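Local coordinates for secreted protein ESXB (Bacillus anthracis, PDB 4J10) that is of unknown function but, as a secreted WXG100-family protein, is probably exported by an ESX-type (type VII) secretion system, at residues 9-22 / 75-87. Residues are numbered along the deposited sequence; the frame is centred on the assembly and turned at random.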
loop_
_atom_site.group_PDB
_atom_site.type_symbol
_atom_site.label_atom_id
_atom_site.label_comp_id
_atom_site.label_asym_id
_atom_site.label_seq_id
_atom_site.Cartn_x
_atom_site.Cartn_y
_atom_site.Cartn_z
ATOM N N ILE A 9 7.789 -7.953 -24.418
ATOM C CA ILE A 9 8.425 -8.388 -23.180
ATOM C C ILE A 9 9.884 -8.782 -23.431
ATOM O O ILE A 9 10.197 -9.466 -24.403
ATOM C CB ILE A 9 7.637 -9.545 -22.535
ATOM C CG1 ILE A 9 6.306 -9.026 -21.993
ATOM C CG2 ILE A 9 8.439 -10.202 -21.411
ATOM C CD1 ILE A 9 5.428 -10.098 -21.387
ATOM N N THR A 10 10.774 -8.303 -22.569
ATOM C CA THR A 10 12.195 -8.639 -22.594
ATOM C C THR A 10 12.601 -8.813 -21.129
ATOM O O THR A 10 11.869 -8.402 -20.240
ATOM C CB THR A 10 13.027 -7.486 -23.152
ATOM O OG1 THR A 10 12.897 -6.363 -22.269
ATOM C CG2 THR A 10 12.560 -7.097 -24.558
ATOM N N PRO A 11 13.790 -9.378 -20.862
ATOM C CA PRO A 11 14.235 -9.433 -19.464
ATOM C C PRO A 11 14.304 -8.049 -18.824
ATOM O O PRO A 11 13.973 -7.889 -17.654
ATOM C CB PRO A 11 15.640 -10.043 -19.572
ATOM C CG PRO A 11 15.607 -10.828 -20.832
ATOM C CD PRO A 11 14.734 -10.051 -21.763
ATOM N N GLU A 12 14.726 -7.054 -19.591
ATOM C CA GLU A 12 14.799 -5.687 -19.090
ATOM C C GLU A 12 13.422 -5.160 -18.698
ATOM O O GLU A 12 13.278 -4.467 -17.686
ATOM C CB GLU A 12 15.463 -4.777 -20.127
ATOM C CG GLU A 12 16.931 -5.112 -20.394
ATOM C CD GLU A 12 17.134 -6.172 -21.476
ATOM O OE1 GLU A 12 16.148 -6.784 -21.934
ATOM O OE2 GLU A 12 18.296 -6.387 -21.885
ATOM N N GLU A 13 12.399 -5.479 -19.492
ATOM C CA GLU A 13 11.049 -5.021 -19.155
ATOM C C GLU A 13 10.560 -5.698 -17.873
ATOM O O GLU A 13 9.949 -5.065 -17.006
ATOM C CB GLU A 13 10.057 -5.291 -20.287
ATOM C CG GLU A 13 10.184 -4.380 -21.486
ATOM C CD GLU A 13 9.880 -2.940 -21.171
ATOM O OE1 GLU A 13 9.347 -2.649 -20.073
ATOM O OE2 GLU A 13 10.178 -2.081 -22.030
ATOM N N LEU A 14 10.819 -6.995 -17.756
ATOM C CA LEU A 14 10.407 -7.714 -16.564
ATOM C C LEU A 14 11.132 -7.189 -15.329
ATOM O O LEU A 14 10.540 -7.072 -14.256
ATOM C CB LEU A 14 10.648 -9.209 -16.735
ATOM C CG LEU A 14 9.764 -9.846 -17.807
ATOM C CD1 LEU A 14 10.172 -11.277 -18.078
ATOM C CD2 LEU A 14 8.315 -9.799 -17.347
ATOM N N GLU A 15 12.410 -6.859 -15.490
ATOM C CA GLU A 15 13.176 -6.308 -14.372
ATOM C C GLU A 15 12.705 -4.905 -13.989
ATOM O O GLU A 15 12.693 -4.567 -12.803
ATOM C CB GLU A 15 14.678 -6.342 -14.680
ATOM C CG GLU A 15 15.224 -7.766 -14.662
ATOM C CD GLU A 15 16.617 -7.887 -15.232
ATOM O OE1 GLU A 15 16.972 -7.086 -16.125
ATOM O OE2 GLU A 15 17.350 -8.813 -14.799
ATOM N N ARG A 16 12.303 -4.099 -14.968
ATOM C CA ARG A 16 11.763 -2.769 -14.689
ATOM C C ARG A 16 10.511 -2.880 -13.833
ATOM O O ARG A 16 10.360 -2.200 -12.805
ATOM C CB ARG A 16 11.438 -2.029 -15.999
ATOM C CG ARG A 16 10.725 -0.685 -15.779
ATOM C CD ARG A 16 10.333 -0.024 -17.094
ATOM N NE ARG A 16 9.342 -0.789 -17.849
ATOM C CZ ARG A 16 8.033 -0.781 -17.613
ATOM N NH1 ARG A 16 7.531 -0.057 -16.617
ATOM N NH2 ARG A 16 7.226 -1.521 -18.363
ATOM N N ILE A 17 9.600 -3.751 -14.257
ATOM C CA ILE A 17 8.351 -3.946 -13.528
ATOM C C ILE A 17 8.613 -4.567 -12.155
ATOM O O ILE A 17 8.026 -4.139 -11.150
ATOM C CB ILE A 17 7.330 -4.757 -14.355
ATOM C CG1 ILE A 17 6.978 -3.996 -15.635
ATOM C CG2 ILE A 17 6.075 -5.014 -13.539
ATOM C CD1 ILE A 17 6.153 -4.803 -16.619
ATOM N N ALA A 18 9.508 -5.554 -12.082
ATOM C CA ALA A 18 9.908 -6.121 -10.789
ATOM C C ALA A 18 10.387 -5.011 -9.853
ATOM O O ALA A 18 10.047 -4.996 -8.669
ATOM C CB ALA A 18 10.994 -7.190 -10.972
ATOM N N GLY A 19 11.140 -4.059 -10.394
ATOM C CA GLY A 19 11.622 -2.950 -9.591
ATOM C C GLY A 19 10.505 -2.052 -9.104
ATOM O O GLY A 19 10.556 -1.544 -7.985
ATOM N N ASN A 20 9.500 -1.845 -9.945
ATOM C CA ASN A 20 8.335 -1.068 -9.535
ATOM C C ASN A 20 7.643 -1.696 -8.339
ATOM O O ASN A 20 7.253 -1.000 -7.397
ATOM C CB ASN A 20 7.353 -0.915 -10.691
ATOM C CG ASN A 20 7.882 -0.018 -11.780
ATOM O OD1 ASN A 20 8.865 0.704 -11.587
ATOM N ND2 ASN A 20 7.226 -0.045 -12.934
ATOM N N PHE A 21 7.512 -3.019 -8.349
ATOM C CA PHE A 21 6.894 -3.731 -7.233
ATOM C C PHE A 21 7.729 -3.649 -5.971
ATOM O O PHE A 21 7.191 -3.420 -4.888
ATOM C CB PHE A 21 6.544 -5.179 -7.631
ATOM C CG PHE A 21 5.235 -5.267 -8.371
ATOM C CD1 PHE A 21 5.164 -5.059 -9.742
ATOM C CD2 PHE A 21 4.055 -5.495 -7.666
ATOM C CE1 PHE A 21 3.935 -5.085 -10.404
ATOM C CE2 PHE A 21 2.833 -5.533 -8.323
ATOM C CZ PHE A 21 2.770 -5.344 -9.689
ATOM N N LYS A 22 9.042 -3.811 -6.102
ATOM C CA LYS A 22 9.951 -3.708 -4.968
ATOM C C LYS A 22 9.952 -2.294 -4.378
ATOM O O LYS A 22 9.882 -2.124 -3.158
ATOM C CB LYS A 22 11.373 -4.134 -5.391
ATOM C CG LYS A 22 12.340 -4.240 -4.234
ATOM C CD LYS A 22 13.711 -4.715 -4.680
ATOM C CE LYS A 22 14.625 -4.919 -3.478
ATOM N NZ LYS A 22 16.057 -4.705 -3.835
ATOM N N ILE A 75 5.558 -10.895 -6.219
ATOM C CA ILE A 75 5.400 -10.550 -7.621
ATOM C C ILE A 75 6.740 -10.126 -8.202
ATOM O O ILE A 75 7.115 -10.546 -9.297
ATOM C CB ILE A 75 4.338 -9.448 -7.804
ATOM C CG1 ILE A 75 2.960 -10.027 -7.464
ATOM C CG2 ILE A 75 4.380 -8.900 -9.233
ATOM C CD1 ILE A 75 1.868 -8.968 -7.332
ATOM N N SER A 76 7.468 -9.297 -7.466
ATOM C CA SER A 76 8.794 -8.856 -7.896
ATOM C C SER A 76 9.719 -10.050 -8.127
ATOM O O SER A 76 10.374 -10.156 -9.173
ATOM C CB SER A 76 9.395 -7.914 -6.851
ATOM O OG SER A 76 10.662 -7.428 -7.258
ATOM N N THR A 77 9.771 -10.967 -7.163
ATOM C CA THR A 77 10.585 -12.170 -7.298
ATOM C C THR A 77 10.173 -13.016 -8.502
ATOM O O THR A 77 11.025 -13.521 -9.249
ATOM C CB THR A 77 10.494 -13.015 -6.022
ATOM O OG1 THR A 77 11.110 -12.300 -4.945
ATOM C CG2 THR A 77 11.203 -14.348 -6.194
ATOM N N ASP A 78 8.870 -13.168 -8.705
ATOM C CA ASP A 78 8.398 -14.001 -9.811
ATOM C C ASP A 78 8.761 -13.395 -11.171
ATOM O O ASP A 78 9.140 -14.121 -12.098
ATOM C CB ASP A 78 6.883 -14.240 -9.718
ATOM C CG ASP A 78 6.511 -15.179 -8.584
ATOM O OD1 ASP A 78 7.413 -15.839 -8.030
ATOM O OD2 ASP A 78 5.311 -15.259 -8.247
ATOM N N LEU A 79 8.649 -12.071 -11.285
ATOM C CA LEU A 79 9.040 -11.379 -12.511
ATOM C C LEU A 79 10.541 -11.534 -12.769
ATOM O O LEU A 79 10.964 -11.789 -13.895
ATOM C CB LEU A 79 8.650 -9.904 -12.428
ATOM C CG LEU A 79 7.145 -9.633 -12.478
ATOM C CD1 LEU A 79 6.869 -8.225 -11.984
ATOM C CD2 LEU A 79 6.583 -9.841 -13.885
ATOM N N LYS A 80 11.345 -11.391 -11.723
ATOM C CA LYS A 80 12.788 -11.541 -11.856
ATOM C C LYS A 80 13.173 -12.973 -12.253
ATOM O O LYS A 80 14.084 -13.183 -13.056
ATOM C CB LYS A 80 13.475 -11.100 -10.557
ATOM C CG LYS A 80 14.969 -11.338 -10.486
ATOM C CD LYS A 80 15.735 -10.579 -11.568
ATOM C CE LYS A 80 17.231 -10.685 -11.315
ATOM N NZ LYS A 80 18.047 -10.363 -12.520
ATOM N N ARG A 81 12.471 -13.958 -11.704
ATOM C CA ARG A 81 12.727 -15.351 -12.056
ATOM C C ARG A 81 12.477 -15.615 -13.541
ATOM O O ARG A 81 13.242 -16.327 -14.190
ATOM C CB ARG A 81 11.874 -16.281 -11.193
ATOM C CG ARG A 81 12.041 -17.747 -11.496
ATOM C CD ARG A 81 11.776 -18.585 -10.256
ATOM N NE ARG A 81 10.521 -18.234 -9.592
ATOM C CZ ARG A 81 9.675 -19.120 -9.075
ATOM N NH1 ARG A 81 9.941 -20.417 -9.143
ATOM N NH2 ARG A 81 8.556 -18.708 -8.492
ATOM N N ILE A 82 11.417 -15.016 -14.080
ATOM C CA ILE A 82 11.129 -15.165 -15.501
ATOM C C ILE A 82 12.150 -14.391 -16.331
ATOM O O ILE A 82 12.600 -14.874 -17.373
ATOM C CB ILE A 82 9.693 -14.761 -15.863
ATOM C CG1 ILE A 82 8.699 -15.679 -15.166
ATOM C CG2 ILE A 82 9.492 -14.833 -17.386
ATOM C CD1 ILE A 82 7.274 -15.197 -15.251
ATOM N N ALA A 83 12.532 -13.202 -15.872
ATOM C CA ALA A 83 13.581 -12.445 -16.558
ATOM C C ALA A 83 14.866 -13.262 -16.675
ATOM O O ALA A 83 15.470 -13.341 -17.747
ATOM C CB ALA A 83 13.846 -11.136 -15.831
ATOM N N ASP A 84 15.265 -13.897 -15.573
ATOM C CA ASP A 84 16.450 -14.748 -15.553
ATOM C C ASP A 84 16.330 -15.920 -16.526
ATOM O O ASP A 84 17.279 -16.250 -17.238
ATOM C CB ASP A 84 16.720 -15.250 -14.125
ATOM C CG ASP A 84 17.226 -14.155 -13.210
ATOM O OD1 ASP A 84 17.715 -13.132 -13.737
ATOM O OD2 ASP A 84 17.135 -14.306 -11.983
ATOM N N LYS A 85 15.160 -16.548 -16.554
ATOM C CA LYS A 85 14.933 -17.674 -17.448
ATOM C C LYS A 85 15.061 -17.227 -18.902
ATOM O O LYS A 85 15.668 -17.915 -19.722
ATOM C CB LYS A 85 13.561 -18.290 -17.197
ATOM C CG LYS A 85 13.248 -19.479 -18.080
ATOM C CD LYS A 85 11.834 -19.985 -17.843
ATOM C CE LYS A 85 10.823 -19.149 -18.612
ATOM N NZ LYS A 85 9.515 -19.049 -17.901
ATOM N N PHE A 86 14.506 -16.060 -19.212
ATOM C CA PHE A 86 14.617 -15.508 -20.555
ATOM C C PHE A 86 16.065 -15.255 -20.932
ATOM O O PHE A 86 16.489 -15.584 -22.037
ATOM C CB PHE A 86 13.837 -14.199 -20.659
ATOM C CG PHE A 86 12.360 -14.383 -20.834
ATOM C CD1 PHE A 86 11.773 -15.629 -20.682
ATOM C CD2 PHE A 86 11.559 -13.305 -21.150
ATOM C CE1 PHE A 86 10.407 -15.793 -20.849
ATOM C CE2 PHE A 86 10.193 -13.461 -21.324
ATOM C CZ PHE A 86 9.619 -14.708 -21.171
ATOM N N ARG A 87 16.832 -14.680 -20.016
ATOM C CA ARG A 87 18.226 -14.370 -20.299
ATOM C C ARG A 87 19.084 -15.612 -20.486
ATOM O O ARG A 87 19.997 -15.621 -21.304
ATOM C CB ARG A 87 18.826 -13.506 -19.197
ATOM C CG ARG A 87 20.236 -13.026 -19.512
ATOM C CD ARG A 87 20.476 -11.674 -18.894
ATOM N NE ARG A 87 19.494 -11.413 -17.852
ATOM C CZ ARG A 87 18.936 -10.228 -17.635
ATOM N NH1 ARG A 87 19.266 -9.186 -18.381
ATOM N NH2 ARG A 87 18.049 -10.092 -16.666
#
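Leu-14 and Leu-79 interlock as knobs into holes where the two helices of the WXG100 helical hairpin pack antiparallel. The axes of helix segments 11-22 and 75-87 approach to 8.1 Å, with 166° between their N-to-C directions. Leu-14 sits among Leu-79, Ile-82, Ala-83 and Phe-86, and its CD1 lies 3.7 Å from Ile-82 CG2. Leu-79 fills the matching hole between Leu-14, Ile-17, Ala-18 and Phe-21. The two leucine side chains cross at about a right angle, with their CD2 atoms 3.9 Å apart. Small residues let the backbones close in: the CA atoms of Ala-18 and Ser-76 are 4.1 Å apart. With chi1 at -178°, Ser-76 OG points away from the backbone N of its own residue and reaches Ala-18 O, donating a 2.9 Å hydrogen bond from above the carbonyl plane. Ala-18 O also accepts the helical bond from Lys-22 N. In this long hairpin, helices 11-41 and 48-90 meet here near the chain termini. Toward the hairpin's middle, Ile-75 CG2 makes a CH-pi contact over the centre of the Phe-21 ring, 3.6 Å from its centroid. Near the termini, Ile-9 CG2 touches the edge of the Phe-86 ring. Along one flank, Lys-80 NZ forms a salt bridge with Asp-84 OD1 and also faces Glu-15. Arg-87 lays its guanidinium face against Pro-11 CB. Glu-15 OE2 and Arg-87 NH2 are modelled too close together, so both positions are less certain. Phe-54 of the second subunit packs on Ile-82.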